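Long-range contacts in protein-glutamine gamma-glutamyltransferase (Pseudomonas aeruginosa PAO1, PDB 6G49), which catalyses transglutamination in vitro, linking protein glutamine and lysine side chains with release of ammonia, and is critical for the viability of the bacterium: residues Q283-A288 / P310-Q315; G44-L49 / S240-H245. All blocks are in the same frame, centred on the assembly; numbering follows the deposited sequence. Where two conformers were deposited one is given.

Contact 1: Q283-A288 / P310-Q315; sequences QFDAHA and PERIEQ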
ATOM      1  N   GLN A 283       1.127   9.604 -12.274  1.00 18.75           N
ATOM      2  CA  GLN A 283       0.420   8.323 -12.193  1.00 19.48           C
ATOM      3  C   GLN A 283       1.425   7.186 -12.256  1.00 19.25           C
ATOM      4  O   GLN A 283       1.165   6.089 -11.654  1.00 19.81           O
ATOM      5  CB  GLN A 283      -0.675   8.207 -13.267  1.00 20.30           C
ATOM      6  CG  GLN A 283      -1.826   9.159 -13.104  1.00 22.37           C
ATOM      7  CD  GLN A 283      -2.539   9.117 -11.774  1.00 19.94           C
ATOM      8  OE1 GLN A 283      -2.402   8.115 -11.045  1.00 22.26           O
ATOM      9  NE2 GLN A 283      -3.360  10.130 -11.517  1.00 21.58           N
ATOM     10  N   PHE A 284       2.580   7.322 -12.927  1.00 18.54           N
ATOM     11  CA  PHE A 284       3.544   6.252 -13.001  1.00 17.78           C
ATOM     12  C   PHE A 284       4.149   5.902 -11.642  1.00 20.65           C
ATOM     13  O   PHE A 284       4.828   4.839 -11.544  1.00 22.24           O
ATOM     14  CB  PHE A 284       4.626   6.495 -14.069  1.00 20.28           C
ATOM     15  CG  PHE A 284       5.454   7.758 -13.943  1.00 20.34           C
ATOM     16  CD1 PHE A 284       6.300   8.005 -12.886  1.00 21.06           C
ATOM     17  CD2 PHE A 284       5.336   8.756 -14.909  1.00 22.57           C
ATOM     18  CE1 PHE A 284       7.049   9.167 -12.817  1.00 21.35           C
ATOM     19  CE2 PHE A 284       6.083   9.932 -14.825  1.00 22.47           C
ATOM     20  CZ  PHE A 284       6.922  10.135 -13.774  1.00 21.98           C
ATOM     21  N   ASP A 285       3.988   6.775 -10.654  1.00 18.20           N
ATOM     22  CA  ASP A 285       4.448   6.518  -9.293  1.00 19.62           C
ATOM     23  C   ASP A 285       3.420   5.693  -8.498  1.00 18.94           C
ATOM     24  O   ASP A 285       3.661   5.433  -7.286  1.00 18.03           O
ATOM     25  CB  ASP A 285       4.725   7.815  -8.571  1.00 18.50           C
ATOM     26  CG  ASP A 285       5.909   8.591  -9.139  1.00 22.22           C
ATOM     27  OD1 ASP A 285       6.884   7.931  -9.507  1.00 20.55           O
ATOM     28  OD2 ASP A 285       5.775   9.819  -9.324  1.00 20.47           O
ATOM     29  N   ALA A 286       2.316   5.276  -9.102  1.00 16.73           N
ATOM     30  CA  ALA A 286       1.277   4.464  -8.405  1.00 17.93           C
ATOM     31  C   ALA A 286       1.939   3.187  -7.895  1.00 19.20           C
ATOM     32  O   ALA A 286       2.803   2.569  -8.554  1.00 19.66           O
ATOM     33  CB  ALA A 286       0.115   4.164  -9.280  1.00 19.25           C
ATOM     34  N   HIS A 287       1.578   2.812  -6.667  1.00 17.43           N
ATOM     35  CA  HIS A 287       2.266   1.724  -5.983  1.00 18.45           C
ATOM     36  C   HIS A 287       1.296   1.038  -5.023  1.00 17.27           C
ATOM     37  O   HIS A 287       0.334   1.611  -4.594  1.00 18.64           O
ATOM     38  CB  HIS A 287       3.486   2.288  -5.266  1.00 18.23           C
ATOM     39  CG  HIS A 287       4.503   1.291  -4.865  1.00 18.81           C
ATOM     40  ND1 HIS A 287       5.048   0.455  -5.805  1.00 21.54           N
ATOM     41  CD2 HIS A 287       5.058   1.006  -3.671  1.00 19.16           C
ATOM     42  CE1 HIS A 287       5.947  -0.322  -5.180  1.00 23.62           C
ATOM     43  NE2 HIS A 287       5.962  -0.026  -3.857  1.00 21.01           N
ATOM     44  N   ALA A 288       1.636  -0.201  -4.716  1.00 16.65           N
ATOM     45  CA  ALA A 288       0.899  -1.043  -3.782  1.00 18.78           C
ATOM     46  C   ALA A 288       1.881  -1.775  -2.898  1.00 17.31           C
ATOM     47  O   ALA A 288       2.931  -2.253  -3.370  1.00 17.69           O
ATOM     48  CB  ALA A 288       0.017  -2.013  -4.511  1.00 18.69           C
ATOM     49  N   PRO A 310      14.848  -2.657  -5.570  1.00 21.26           N
ATOM     50  CA  PRO A 310      15.176  -1.612  -4.621  1.00 21.13           C
ATOM     51  C   PRO A 310      15.438  -0.249  -5.273  1.00 21.40           C
ATOM     52  O   PRO A 310      15.106   0.761  -4.673  1.00 23.40           O
ATOM     53  CB  PRO A 310      16.441  -2.160  -3.884  1.00 23.66           C
ATOM     54  CG  PRO A 310      16.997  -3.201  -4.866  1.00 22.41           C
ATOM     55  CD  PRO A 310      15.772  -3.801  -5.501  1.00 23.81           C
ATOM     56  N   GLU A 311      16.003  -0.254  -6.479  1.00 24.32           N
ATOM     57  CA  GLU A 311      16.257   0.955  -7.246  1.00 29.78           C
ATOM     58  C   GLU A 311      14.962   1.756  -7.500  1.00 25.41           C
ATOM     59  O   GLU A 311      15.008   2.953  -7.542  1.00 27.70           O
ATOM     60  CB  GLU A 311      17.044   0.606  -8.529  1.00 29.30           C
ATOM     61  CG  GLU A 311      16.300  -0.252  -9.571  1.00 43.79           C
ATOM     62  CD  GLU A 311      16.170  -1.777  -9.378  1.00 46.90           C
ATOM     63  OE1 GLU A 311      16.606  -2.322  -8.310  1.00 30.35           O
ATOM     64  OE2 GLU A 311      15.634  -2.424 -10.315  1.00 58.45           O
ATOM     65  N   ARG A 312      13.851   1.073  -7.722  1.00 28.50           N
ATOM     66  CA  ARG A 312      12.519   1.686  -7.898  0.50 24.12           C
ATOM     67  C   ARG A 312      12.212   2.584  -6.697  1.00 22.65           C
ATOM     68  O   ARG A 312      11.730   3.695  -6.796  1.00 22.45           O
ATOM     69  CB  ARG A 312      11.440   0.603  -7.974  0.50 26.78           C
ATOM     70  CG  ARG A 312      10.044   1.055  -7.520  0.50 24.06           C
ATOM     71  CD  ARG A 312       9.419   1.933  -8.553  0.50 21.04           C
ATOM     72  NE  ARG A 312       8.090   2.383  -8.078  0.50 13.97           N
ATOM     73  CZ  ARG A 312       7.825   3.547  -7.471  0.50 18.54           C
ATOM     74  NH1 ARG A 312       6.578   4.040  -7.466  0.50 11.17           N
ATOM     75  NH2 ARG A 312       8.817   4.216  -6.886  0.50 18.37           N
ATOM     76  N   ILE A 313      12.488   2.055  -5.492  1.00 21.19           N
ATOM     77  CA  ILE A 313      12.197   2.778  -4.298  1.00 22.28           C
ATOM     78  C   ILE A 313      13.212   3.898  -4.069  1.00 24.41           C
ATOM     79  O   ILE A 313      12.853   5.016  -3.665  1.00 27.43           O
ATOM     80  CB  ILE A 313      12.050   1.795  -3.103  1.00 20.69           C
ATOM     81  CG1 ILE A 313      10.898   0.806  -3.305  1.00 26.48           C
ATOM     82  CG2 ILE A 313      11.898   2.539  -1.795  1.00 24.67           C
ATOM     83  CD1 ILE A 313       9.528   1.486  -3.391  1.00 29.28           C
ATOM     84  N   GLU A 314      14.491   3.603  -4.325  1.00 24.76           N
ATOM     85  CA  GLU A 314      15.533   4.524  -3.954  0.63 24.43           C
ATOM     86  C   GLU A 314      15.680   5.623  -5.018  1.00 27.86           C
ATOM     87  O   GLU A 314      16.077   6.698  -4.650  1.00 33.86           O
ATOM     88  CB  GLU A 314      16.859   3.781  -3.814  0.63 28.45           C
ATOM     89  CG  GLU A 314      16.894   2.833  -2.619  0.63 27.76           C
ATOM     90  CD  GLU A 314      16.599   3.428  -1.243  0.63 32.13           C
ATOM     91  OE1 GLU A 314      16.716   4.673  -1.057  0.63 33.79           O
ATOM     92  OE2 GLU A 314      16.220   2.637  -0.340  0.63 38.99           O
ATOM     93  N   GLN A 315      15.294   5.333  -6.271  1.00 27.81           N
ATOM     94  CA  GLN A 315      15.536   6.240  -7.470  0.52 27.65           C
ATOM     95  C   GLN A 315      14.222   6.780  -8.056  1.00 31.23           C
ATOM     96  O   GLN A 315      14.239   7.782  -8.749  1.00 32.94           O
ATOM     97  CB  GLN A 315      16.189   5.488  -8.638  0.52 24.93           C
ATOM     98  CG  GLN A 315      17.547   4.863  -8.315  0.52 25.16           C
ATOM     99  CD  GLN A 315      18.172   4.134  -9.489  0.52 33.10           C
ATOM    100  OE1 GLN A 315      17.562   3.886 -10.551  0.52 24.96           O
ATOM    101  NE2 GLN A 315      19.441   3.816  -9.315  0.52 22.11           N
TER
HETATM  102  O   HOH W   1       5.024   2.968  -9.682  1.00 24.76           O
HETATM  103  O   HOH W   2       5.856   0.588  -8.424  1.00 27.51           O
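In the conformer described, R312 reaches from helix 310-315 to the backbone of 283-288, its NH1 lying 3.2 Å from D285 O, which sits in the guanidinium plane at the edge. Two waters complete the junction. One accepts from R312 NH1 at 2.9 Å and donates to F284 O and A286 O; the other accepts from R312 NE and lies 2.7 Å from H287 ND1. Long and rich in N-H groups, arginine suits a gap of this width. Its chain bends about its CB-CG bond (chi2 74°) and then runs straight (chi3 -179°), which carries the guanidinium over to the carbonyls. NH1 is also hydrogen-bonded to Q268 O. D285 OD1 stands 4.4 Å from R312 NH1, well out of the guanidinium plane, so only charge links them; D285 OD2 is hydrogen-bonded to H282 N. The CD1 methyl of I313 comes in obliquely at H287 NE2, 3.9 Å away, an apolar neighbour beside the NE2 bond to D303. H287, by similarity an active-site residue, has chi1 of -163°, which swings its ring beside its own carbonyl carbon, where ND1 meets the second water. Helix 243-256 packs against H287 and A288, helix 45-50 against A286, with strand 267-268 alongside.

Contact 2: G44-L49 / S240-H245; sequences GDIAEL and SGFCAH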
ATOM      1  N   GLY A  44      -1.761  -6.327 -12.448  1.00 34.69           N
ATOM      2  CA  GLY A  44      -1.785  -5.778 -13.806  1.00 30.30           C
ATOM      3  C   GLY A  44      -2.389  -4.392 -13.878  1.00 29.37           C
ATOM      4  O   GLY A  44      -2.075  -3.567 -14.744  1.00 30.53           O
ATOM      5  N   ASP A  45      -3.296  -4.052 -12.969  1.00 24.16           N
ATOM      6  CA  ASP A  45      -4.015  -2.836 -13.081  1.00 23.79           C
ATOM      7  C   ASP A  45      -3.129  -1.656 -12.698  1.00 25.22           C
ATOM      8  O   ASP A  45      -3.277  -0.574 -13.294  1.00 25.51           O
ATOM      9  CB  ASP A  45      -5.279  -2.714 -12.219  1.00 24.66           C
ATOM     10  CG  ASP A  45      -6.433  -3.582 -12.714  1.00 34.80           C
ATOM     11  OD1 ASP A  45      -6.368  -4.019 -13.872  1.00 34.75           O
ATOM     12  OD2 ASP A  45      -7.337  -3.882 -11.916  1.00 30.15           O
ATOM     13  N   ILE A  46      -2.187  -1.841 -11.769  1.00 22.52           N
ATOM     14  CA  ILE A  46      -1.326  -0.727 -11.382  1.00 21.93           C
ATOM     15  C   ILE A  46      -0.264  -0.512 -12.464  1.00 22.52           C
ATOM     16  O   ILE A  46       0.178   0.616 -12.683  1.00 25.00           O
ATOM     17  CB  ILE A  46      -0.717  -0.889  -9.966  1.00 26.77           C
ATOM     18  CG1 ILE A  46      -1.808  -1.187  -8.955  1.00 32.78           C
ATOM     19  CG2 ILE A  46       0.057   0.384  -9.602  1.00 24.97           C
ATOM     20  CD1 ILE A  46      -2.918  -0.186  -8.983  1.00 31.63           C
ATOM     21  N   ALA A  47       0.136  -1.585 -13.136  1.00 23.29           N
ATOM     22  CA  ALA A  47       1.060  -1.504 -14.249  1.00 25.05           C
ATOM     23  C   ALA A  47       0.461  -0.592 -15.327  1.00 25.84           C
ATOM     24  O   ALA A  47       1.158   0.203 -16.006  1.00 27.83           O
ATOM     25  CB  ALA A  47       1.383  -2.884 -14.726  1.00 29.49           C
ATOM     26  N   GLU A  48      -0.860  -0.679 -15.535  1.00 26.76           N
ATOM     27  CA  GLU A  48      -1.491   0.239 -16.514  1.00 30.05           C
ATOM     28  C   GLU A  48      -1.263   1.713 -16.108  1.00 31.24           C
ATOM     29  O   GLU A  48      -0.955   2.555 -16.946  1.00 28.71           O
ATOM     30  CB  GLU A  48      -2.954  -0.158 -16.737  1.00 41.28           C
ATOM     31  CG  GLU A  48      -3.679   0.878 -17.592  1.00 64.63           C
ATOM     32  CD  GLU A  48      -5.020   0.471 -18.184  1.00 80.83           C
ATOM     33  OE1 GLU A  48      -5.359  -0.730 -18.107  1.00 88.97           O
ATOM     34  OE2 GLU A  48      -5.728   1.366 -18.720  1.00 87.58           O
ATOM     35  N   LEU A  49      -1.328   2.079 -14.802  1.00 30.71           N
ATOM     36  CA  LEU A  49      -0.945   3.418 -14.326  1.00 26.70           C
ATOM     37  C   LEU A  49       0.552   3.696 -14.467  1.00 31.41           C
ATOM     38  O   LEU A  49       0.968   4.868 -14.619  1.00 28.64           O
ATOM     39  CB  LEU A  49      -1.357   3.664 -12.850  1.00 27.19           C
ATOM     40  CG  LEU A  49      -2.854   3.809 -12.568  1.00 25.34           C
ATOM     41  CD1 LEU A  49      -3.100   3.892 -11.039  1.00 25.08           C
ATOM     42  CD2 LEU A  49      -3.493   5.037 -13.238  1.00 28.05           C
ATOM     43  N   SER A 240       7.043 -13.086 -12.081  1.00 20.95           N
ATOM     44  CA  SER A 240       7.160 -11.840 -12.801  1.00 22.92           C
ATOM     45  C   SER A 240       5.893 -11.018 -12.628  1.00 21.59           C
ATOM     46  O   SER A 240       4.782 -11.533 -12.885  1.00 22.85           O
ATOM     47  CB  SER A 240       7.417 -12.091 -14.288  1.00 24.33           C
ATOM     48  OG  SER A 240       7.481 -10.862 -14.994  1.00 24.74           O
ATOM     49  N   GLY A 241       6.047  -9.770 -12.260  1.00 22.26           N
ATOM     50  CA  GLY A 241       4.872  -8.918 -12.029  1.00 23.44           C
ATOM     51  C   GLY A 241       5.235  -7.482 -11.743  1.00 21.82           C
ATOM     52  O   GLY A 241       6.417  -7.082 -11.702  1.00 22.18           O
ATOM     53  N   PHE A 242       4.210  -6.672 -11.449  1.00 20.29           N
ATOM     54  CA  PHE A 242       4.369  -5.345 -10.980  1.00 20.21           C
ATOM     55  C   PHE A 242       3.890  -5.295  -9.515  1.00 19.74           C
ATOM     56  O   PHE A 242       3.713  -6.329  -8.894  1.00 20.13           O
ATOM     57  CB  PHE A 242       3.679  -4.363 -11.930  1.00 21.97           C
ATOM     58  CG  PHE A 242       4.090  -2.927 -11.802  1.00 21.09           C
ATOM     59  CD1 PHE A 242       5.420  -2.548 -12.037  1.00 23.40           C
ATOM     60  CD2 PHE A 242       3.193  -1.910 -11.477  1.00 21.53           C
ATOM     61  CE1 PHE A 242       5.789  -1.220 -11.953  1.00 23.49           C
ATOM     62  CE2 PHE A 242       3.587  -0.583 -11.384  1.00 26.21           C
ATOM     63  CZ  PHE A 242       4.911  -0.247 -11.587  1.00 24.66           C
ATOM     64  N   CYS A 243       3.775  -4.100  -8.945  1.00 21.31           N
ATOM     65  CA  CYS A 243       3.654  -4.022  -7.458  1.00 22.31           C
ATOM     66  C   CYS A 243       2.410  -4.760  -6.968  1.00 20.52           C
ATOM     67  O   CYS A 243       2.490  -5.324  -5.884  1.00 23.57           O
ATOM     68  CB  CYS A 243       3.636  -2.597  -6.947  1.00 23.82           C
ATOM     69  SG  CYS A 243       2.424  -1.558  -7.782  1.00 23.53           S
ATOM     70  N   ALA A 244       1.311  -4.772  -7.715  1.00 21.46           N
ATOM     71  CA  ALA A 244       0.075  -5.444  -7.205  1.00 26.14           C
ATOM     72  C   ALA A 244       0.253  -6.969  -7.122  1.00 23.39           C
ATOM     73  O   ALA A 244      -0.301  -7.607  -6.234  1.00 19.74           O
ATOM     74  CB  ALA A 244      -1.097  -5.167  -8.058  1.00 27.65           C
ATOM     75  N   HIS A 245       1.033  -7.571  -8.032  1.00 20.51           N
ATOM     76  CA  HIS A 245       1.380  -8.985  -7.920  1.00 20.86           C
ATOM     77  C   HIS A 245       2.069  -9.249  -6.590  1.00 17.76           C
ATOM     78  O   HIS A 245       1.730 -10.220  -5.846  1.00 18.49           O
ATOM     79  CB  HIS A 245       2.300  -9.471  -9.073  1.00 21.38           C
ATOM     80  CG  HIS A 245       1.674  -9.405 -10.407  1.00 21.68           C
ATOM     81  ND1 HIS A 245       1.544  -8.234 -11.107  1.00 22.63           N
ATOM     82  CD2 HIS A 245       1.147 -10.390 -11.158  1.00 25.33           C
ATOM     83  CE1 HIS A 245       0.949  -8.501 -12.256  1.00 22.25           C
ATOM     84  NE2 HIS A 245       0.714  -9.818 -12.326  1.00 25.17           N
TER
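F242 rests its CB, CG and CD2 obliquely on A47, with F242 CD2 3.8 Å from A47 CB and 3.5 Å from A47 N. A methyl is small enough to let the aromatic ring come close to the backbone of helix 45-50. The ring also reaches I46, crossing that side chain at about a right angle, and F242 CE2 lies 4.1 Å from I46 CG2. The CB bond of F242 points toward this helix, and chi1 of -163° places the ring beside A47; the ring is also stacked with Y219. I46 CG2 touches C243 SG at 3.6 Å, while I46 CG1 meets A244 CB at 4.1 Å; the forked isoleucine thus packs on two successive residues of the opposing helix. F242 occupies the N-cap position of helix 243-256, and C243, the nucleophile by similarity, is in its first turn. A cysteine at the start of a helix, with histidine on one strand and aspartate just past the end of the next, is consistent with the papain-like transglutaminase core. C243 SG sits between the backbone N and carbonyl carbon (chi1 51°), on the side where I46 meets it. Farther along, H245 CE1 approaches G44 N to 3.5 Å, at the positive phi (112°) that glycine readily adopts. G241 CA lies 3.5 Å above the plane of the H245 ring, offset toward its rim; having no side chain, glycine fits so close to the imidazole.

How the contacts relate
The centres of the two contacts are 11 Å apart, and they touch directly: A288 N is 3.4 Å from C243 SG, and H287 ND1 is 3.6 Å from C243 CB. Along the chain they follow in series, contact 2 closing before contact 1 opens. Strand 286-294, of the large antiparallel sheet, belongs to contact 1 and packs against helices 45-50 and 243-256 of contact 2. A286 CB, for instance, comes within 3.7 Å of L49 CD1. Contact 2 supplies the putative nucleophile and contact 1 the putative histidine, so these packing layers converge on the probable Cys-His-Asp triad completed by D303 in the periplasmic domain.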